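Local coordinates for protein putative glycosidase ph117-related (Bacteroides thetaiotaomicron, PDB 5A7V) that probably acts on beta-1,4-linked mannosides as a GH130 family enzyme, holding mannose units in a pocket at the centre of its fold, at residues A[203-216]-A[272-286]. Numbering follows the deposited sequence. Where two conformers were deposited one is given.
Sequences KSGSILTEVVNGKQ and ECGPPAIYTPKGIVL. With MAN (alpha-D-mannopyranose), chain E; MAN (alpha-D-mannopyranose), chain D; BMA (beta-D-mannopyranose), chain C; SO4 (sulfate ion), chain J.
Glu-272 leaves its strand with CG opposite the backbone N (chi1 177°) and runs out extended, while Ser-204 turns OG beside its own N (chi1 -61°), a pairing of torsions that brings Ser-204 OG against Glu-272 OE2. Ser-204 OG donates to Glu-272 OE2 over 2.6 Å, on the anti lone pair. Glu-272 OE2 also accepts from O2 of the chain E mannose, at 2.6 Å, which makes the serine a second-shell residue that probably helps position the sugar-binding carboxylate. Lys-203 crosses Glu-272 at a slant, its CD 3.6 Å from Glu-272 OE2, and bends at chi3 to carry NZ to O6 of the second mannose, modelled as both anomers. Farther along, Ser-206 OG sits within bonding distance of both Gly-274 O and Pro-275 O.

Beyond the prolines the backbones pair in parallel. Thr-209 grips Ala-277 O twice: its N and, at 2.8 Å, its OG1 arrive from opposite faces of the carbonyl plane. Gln-216 NE2 donates in turn to Thr-209 OG1 in a nearly straight bond (N-H...O 163°), with the oxygen close to the glutamine's amide plane. Tyr-279 N closes the ladder on Thr-209 O (2.8 Å). On the Leu-208 and Ala-277 face, Leu-208 CD1 packs on Ile-284 CG2 at 3.6 Å, the two side chains nearly perpendicular. Glu-210 lies beside Tyr-279, pointing the same way, and Lys-219 serves both, as salt-bridge partner of Glu-210 OE1 and cation-pi partner of the Tyr-279 ring. This parallel join between two antiparallel hairpins ends at the mannose pocket, where Asp-146, Glu-231 and Asp-367 also bind the sugar, consistent with the central active site of the GH130 five-bladed beta-propeller.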
loop_
_atom_site.group_PDB
_atom_site.type_symbol
_atom_site.label_atom_id
_atom_site.label_comp_id
_atom_site.label_asym_id
_atom_site.label_seq_id
_atom_site.Cartn_x
_atom_site.Cartn_y
_atom_site.Cartn_z
ATOM N N LYS A 203 2.514 -1.842 -10.755
ATOM C CA LYS A 203 1.902 -1.113 -9.643
ATOM C C LYS A 203 2.580 -1.498 -8.344
ATOM O O LYS A 203 3.397 -2.424 -8.337
ATOM C CB LYS A 203 0.376 -1.339 -9.576
ATOM C CG LYS A 203 -0.043 -2.822 -9.468
ATOM C CD LYS A 203 -1.566 -2.997 -9.282
ATOM C CE LYS A 203 -2.339 -2.513 -10.469
ATOM N NZ LYS A 203 -3.810 -2.628 -10.294
ATOM N N SER A 204 2.261 -0.788 -7.283
ATOM C CA SER A 204 2.596 -1.164 -5.891
ATOM C C SER A 204 4.094 -1.017 -5.580
ATOM O O SER A 204 4.843 -1.999 -5.581
ATOM C CB SER A 204 2.057 -2.559 -5.557
ATOM O OG SER A 204 0.643 -2.537 -5.686
ATOM N N GLY A 205 4.492 0.242 -5.333
ATOM C CA GLY A 205 5.891 0.590 -5.086
ATOM C C GLY A 205 6.171 0.997 -3.663
ATOM O O GLY A 205 5.600 1.998 -3.178
ATOM N N SER A 206 7.074 0.280 -2.987
ATOM C CA SER A 206 7.453 0.459 -1.565
ATOM C C SER A 206 8.913 0.916 -1.467
ATOM O O SER A 206 9.864 0.114 -1.533
ATOM C CB SER A 206 7.308 -0.898 -0.863
ATOM O OG SER A 206 5.966 -1.395 -0.930
ATOM N N ILE A 207 9.084 2.237 -1.350
ATOM C CA ILE A 207 10.404 2.847 -1.197
ATOM C C ILE A 207 10.992 2.484 0.159
ATOM O O ILE A 207 10.278 2.379 1.159
ATOM C CB ILE A 207 10.330 4.358 -1.458
ATOM C CG1 ILE A 207 9.875 4.648 -2.867
ATOM C CG2 ILE A 207 11.657 5.063 -1.176
ATOM C CD1 ILE A 207 9.597 6.109 -3.197
ATOM N N LEU A 208 12.332 2.262 0.196
ATOM C CA LEU A 208 13.015 1.976 1.451
ATOM C C LEU A 208 13.131 3.209 2.355
ATOM O O LEU A 208 13.574 4.283 1.862
ATOM C CB LEU A 208 14.404 1.407 1.157
ATOM C CG LEU A 208 15.259 1.025 2.354
ATOM C CD1 LEU A 208 14.612 -0.141 3.114
ATOM C CD2 LEU A 208 16.643 0.634 1.899
ATOM N N THR A 209 12.849 3.025 3.632
ATOM C CA THR A 209 12.882 4.062 4.670
ATOM C C THR A 209 13.572 3.538 5.922
ATOM O O THR A 209 13.823 2.319 6.063
ATOM C CB THR A 209 11.444 4.507 5.057
ATOM O OG1 THR A 209 10.778 3.424 5.769
ATOM C CG2 THR A 209 10.625 4.926 3.867
ATOM N N GLU A 210 13.859 4.463 6.841
ATOM C CA GLU A 210 14.417 4.162 8.143
ATOM C C GLU A 210 13.922 5.201 9.132
ATOM O O GLU A 210 13.753 6.365 8.759
ATOM C CB GLU A 210 15.967 4.165 8.099
ATOM C CG GLU A 210 16.658 3.742 9.382
ATOM C CD GLU A 210 18.186 3.770 9.320
ATOM O OE1 GLU A 210 18.715 4.364 8.359
ATOM O OE2 GLU A 210 18.829 3.191 10.269
ATOM N N VAL A 211 13.735 4.799 10.385
ATOM C CA VAL A 211 13.435 5.751 11.457
ATOM C C VAL A 211 14.771 6.314 11.971
ATOM O O VAL A 211 15.580 5.569 12.507
ATOM C CB VAL A 211 12.587 5.163 12.583
ATOM C CG1 VAL A 211 12.305 6.214 13.675
ATOM C CG2 VAL A 211 11.264 4.639 12.031
ATOM N N VAL A 212 14.948 7.629 11.814
ATOM C CA VAL A 212 16.140 8.364 12.202
ATOM C C VAL A 212 15.678 9.515 13.110
ATOM O O VAL A 212 14.828 10.307 12.726
ATOM C CB VAL A 212 16.872 8.925 10.964
ATOM C CG1 VAL A 212 18.115 9.686 11.376
ATOM C CG2 VAL A 212 17.222 7.827 9.965
ATOM N N ASN A 213 16.234 9.595 14.313
ATOM C CA ASN A 213 15.845 10.599 15.301
ATOM C C ASN A 213 14.323 10.681 15.439
ATOM O O ASN A 213 13.731 11.754 15.509
ATOM C CB ASN A 213 16.453 11.960 14.929
ATOM C CG ASN A 213 17.978 11.962 14.980
ATOM O OD1 ASN A 213 18.598 11.184 15.714
ATOM N ND2 ASN A 213 18.591 12.827 14.184
ATOM N N GLY A 214 13.694 9.486 15.467
ATOM C CA GLY A 214 12.269 9.371 15.679
ATOM C C GLY A 214 11.357 9.644 14.516
ATOM O O GLY A 214 10.142 9.595 14.678
ATOM N N LYS A 215 11.918 9.902 13.344
ATOM C CA LYS A 215 11.174 10.214 12.151
ATOM C C LYS A 215 11.522 9.262 11.022
ATOM O O LYS A 215 12.684 9.026 10.710
ATOM C CB LYS A 215 11.524 11.630 11.664
ATOM C CG LYS A 215 11.279 12.742 12.654
ATOM C CD LYS A 215 9.834 13.054 12.772
ATOM C CE LYS A 215 9.544 14.252 13.681
ATOM N NZ LYS A 215 10.057 15.593 13.252
ATOM N N GLN A 216 10.494 8.718 10.387
ATOM C CA GLN A 216 10.666 7.818 9.250
ATOM C C GLN A 216 10.960 8.584 7.960
ATOM O O GLN A 216 10.129 9.395 7.503
ATOM C CB GLN A 216 9.389 6.966 9.081
ATOM C CG GLN A 216 9.498 5.866 8.050
ATOM C CD GLN A 216 8.275 4.970 8.002
ATOM O OE1 GLN A 216 7.215 5.318 8.523
ATOM N NE2 GLN A 216 8.447 3.815 7.366
ATOM N N GLU A 272 2.201 -8.865 -3.293
ATOM C CA GLU A 272 2.061 -7.495 -3.784
ATOM C C GLU A 272 2.513 -6.529 -2.700
ATOM O O GLU A 272 2.051 -6.517 -1.573
ATOM C CB GLU A 272 0.602 -7.210 -4.131
ATOM C CG GLU A 272 0.371 -5.755 -4.588
ATOM C CD GLU A 272 -0.932 -5.510 -5.289
ATOM O OE1 GLU A 272 -1.863 -6.383 -5.149
ATOM O OE2 GLU A 272 -1.041 -4.505 -6.018
ATOM N N CYS A 273 3.497 -5.700 -3.059
ATOM C CA CYS A 273 4.128 -4.763 -2.093
ATOM C C CYS A 273 3.097 -3.923 -1.375
ATOM O O CYS A 273 2.134 -3.486 -1.973
ATOM C CB CYS A 273 5.190 -3.923 -2.811
ATOM S SG CYS A 273 6.591 -4.909 -3.414
ATOM N N GLY A 274 3.320 -3.671 -0.078
ATOM C CA GLY A 274 2.409 -2.888 0.738
ATOM C C GLY A 274 2.941 -1.459 1.030
ATOM O O GLY A 274 3.270 -0.735 0.065
ATOM N N PRO A 275 3.054 -1.088 2.292
ATOM C CA PRO A 275 3.580 0.248 2.605
ATOM C C PRO A 275 5.085 0.339 2.298
ATOM O O PRO A 275 5.718 -0.636 1.916
ATOM C CB PRO A 275 3.342 0.375 4.104
ATOM C CG PRO A 275 3.301 -1.026 4.610
ATOM C CD PRO A 275 2.764 -1.876 3.519
ATOM N N PRO A 276 5.699 1.529 2.486
ATOM C CA PRO A 276 7.173 1.661 2.359
ATOM C C PRO A 276 7.932 0.617 3.217
ATOM O O PRO A 276 7.474 0.252 4.319
ATOM C CB PRO A 276 7.396 3.100 2.824
ATOM C CG PRO A 276 6.131 3.808 2.437
ATOM C CD PRO A 276 5.037 2.815 2.724
ATOM N N ALA A 277 9.034 0.108 2.670
ATOM C CA ALA A 277 9.856 -0.860 3.381
ATOM C C ALA A 277 10.646 -0.186 4.500
ATOM O O ALA A 277 10.918 1.024 4.418
ATOM C CB ALA A 277 10.749 -1.564 2.444
ATOM N N ILE A 278 11.034 -0.919 5.547
ATOM C CA ILE A 278 11.644 -0.367 6.743
ATOM C C ILE A 278 12.948 -1.060 7.081
ATOM O O ILE A 278 12.994 -2.271 7.295
ATOM C CB ILE A 278 10.706 -0.425 7.965
ATOM C CG1 ILE A 278 9.359 0.215 7.652
ATOM C CG2 ILE A 278 11.358 0.231 9.177
ATOM C CD1 ILE A 278 8.272 -0.098 8.675
ATOM N N TYR A 279 14.021 -0.259 7.169
ATOM C CA TYR A 279 15.340 -0.724 7.544
ATOM C C TYR A 279 15.410 -0.870 9.082
ATOM O O TYR A 279 15.162 0.099 9.781
ATOM C CB TYR A 279 16.362 0.301 7.053
ATOM C CG TYR A 279 17.816 -0.097 7.212
ATOM C CD1 TYR A 279 18.487 0.122 8.412
ATOM C CD2 TYR A 279 18.501 -0.697 6.174
ATOM C CE1 TYR A 279 19.829 -0.232 8.551
ATOM C CE2 TYR A 279 19.849 -1.041 6.287
ATOM C CZ TYR A 279 20.498 -0.824 7.477
ATOM O OH TYR A 279 21.824 -1.171 7.608
ATOM N N THR A 280 15.729 -2.068 9.588
ATOM C CA THR A 280 15.733 -2.393 11.013
ATOM C C THR A 280 17.083 -3.055 11.352
ATOM O O THR A 280 17.818 -3.465 10.431
ATOM C CB THR A 280 14.596 -3.395 11.390
ATOM O OG1 THR A 280 15.000 -4.735 11.049
ATOM C CG2 THR A 280 13.284 -3.008 10.785
ATOM N N PRO A 281 17.374 -3.253 12.661
ATOM C CA PRO A 281 18.641 -3.914 13.011
ATOM C C PRO A 281 18.747 -5.378 12.606
ATOM O O PRO A 281 19.845 -5.924 12.670
ATOM C CB PRO A 281 18.729 -3.783 14.535
ATOM C CG PRO A 281 17.474 -3.195 14.993
ATOM C CD PRO A 281 16.721 -2.648 13.825
ATOM N N LYS A 282 17.633 -6.026 12.256
ATOM C CA LYS A 282 17.661 -7.410 11.804
ATOM C C LYS A 282 17.656 -7.549 10.285
ATOM O O LYS A 282 17.756 -8.661 9.760
ATOM C CB LYS A 282 16.478 -8.208 12.397
ATOM C CG LYS A 282 16.453 -8.251 13.902
ATOM C CD LYS A 282 17.696 -8.859 14.506
ATOM C CE LYS A 282 17.616 -8.893 16.015
ATOM N NZ LYS A 282 18.908 -9.323 16.623
ATOM N N GLY A 283 17.507 -6.437 9.574
ATOM C CA GLY A 283 17.312 -6.501 8.134
ATOM C C GLY A 283 16.241 -5.541 7.671
ATOM O O GLY A 283 15.657 -4.763 8.470
ATOM N N ILE A 284 15.981 -5.556 6.382
ATOM C CA ILE A 284 14.970 -4.719 5.800
ATOM C C ILE A 284 13.651 -5.506 5.764
ATOM O O ILE A 284 13.614 -6.652 5.254
ATOM C CB ILE A 284 15.361 -4.296 4.366
ATOM C CG1 ILE A 284 16.562 -3.359 4.458
ATOM C CG2 ILE A 284 14.194 -3.672 3.638
ATOM C CD1 ILE A 284 17.303 -3.210 3.137
ATOM N N VAL A 285 12.601 -4.906 6.320
ATOM C CA VAL A 285 11.275 -5.557 6.341
ATOM C C VAL A 285 10.393 -4.946 5.252
ATOM O O VAL A 285 10.175 -3.718 5.229
ATOM C CB VAL A 285 10.606 -5.445 7.700
ATOM C CG1 VAL A 285 9.253 -6.124 7.660
ATOM C CG2 VAL A 285 11.481 -6.086 8.767
ATOM N N LEU A 286 9.872 -5.816 4.390
ATOM C CA LEU A 286 8.867 -5.469 3.413
ATOM C C LEU A 286 7.550 -6.068 3.900
ATOM O O LEU A 286 7.391 -7.326 3.969
ATOM C CB LEU A 286 9.191 -6.059 2.039
ATOM C CG LEU A 286 8.151 -5.823 0.948
ATOM C CD1 LEU A 286 7.945 -4.344 0.607
ATOM C CD2 LEU A 286 8.429 -6.606 -0.292
HETATM C C1 MAN E . -4.932 -5.353 -6.810
HETATM C C2 MAN E . -4.463 -4.250 -5.837
HETATM C C3 MAN E . -5.535 -3.248 -5.367
HETATM C C4 MAN E . -6.855 -3.963 -5.022
HETATM C C5 MAN E . -6.790 -5.484 -5.253
HETATM C C6 MAN E . -8.163 -6.170 -5.065
HETATM O O1 MAN E . -4.038 -6.594 -6.761
HETATM O O2 MAN E . -3.424 -3.546 -6.532
HETATM O O3 MAN E . -5.840 -2.274 -6.346
HETATM O O4 MAN E . -7.144 -3.625 -3.681
HETATM O O5 MAN E . -6.326 -5.681 -6.626
HETATM O O6 MAN E . -9.085 -5.669 -6.042
HETATM C C1 MAN D . -7.352 -4.036 -10.942
HETATM C C2 MAN D . -7.369 -3.702 -9.512
HETATM C C3 MAN D . -8.176 -2.426 -9.438
HETATM C C4 MAN D . -7.687 -1.314 -10.359
HETATM C C5 MAN D . -7.426 -1.832 -11.762
HETATM C C6 MAN D . -6.508 -0.929 -12.558
HETATM O O1 MAN D . -8.521 -4.507 -11.496
HETATM O O2 MAN D . -6.080 -3.401 -8.990
HETATM O O3 MAN D . -8.215 -1.865 -8.117
HETATM O O4 MAN D . -8.680 -0.275 -10.437
HETATM O O5 MAN D . -6.783 -3.091 -11.751
HETATM O O6 MAN D . -5.233 -0.739 -11.934
HETATM C C1 BMA C . -7.421 -4.119 -10.800
HETATM C C2 BMA C . -7.654 -3.533 -9.403
HETATM C C3 BMA C . -8.399 -2.225 -9.539
HETATM C C4 BMA C . -7.664 -1.300 -10.490
HETATM C C5 BMA C . -7.256 -2.020 -11.781
HETATM C C6 BMA C . -6.376 -1.169 -12.678
HETATM O O1 BMA C . -6.780 -5.383 -10.843
HETATM O O2 BMA C . -6.404 -3.263 -8.756
HETATM O O3 BMA C . -8.637 -1.560 -8.241
HETATM O O4 BMA C . -8.549 -0.208 -10.790
HETATM O O5 BMA C . -6.548 -3.258 -11.537
HETATM O O6 BMA C . -5.170 -0.745 -12.036
HETATM S S SO4 J . 18.485 7.589 16.368
HETATM O O1 SO4 J . 17.395 8.214 17.199
HETATM O O2 SO4 J . 18.352 7.851 14.914
HETATM O O3 SO4 J . 18.469 6.101 16.596
HETATM O O4 SO4 J . 19.773 8.191 16.817
HETATM O O HOH W 1 17.609 1.097 11.711
HETATM O O HOH W 2 13.821 2.047 11.192
HETATM O O HOH W 3 6.216 1.753 6.249
#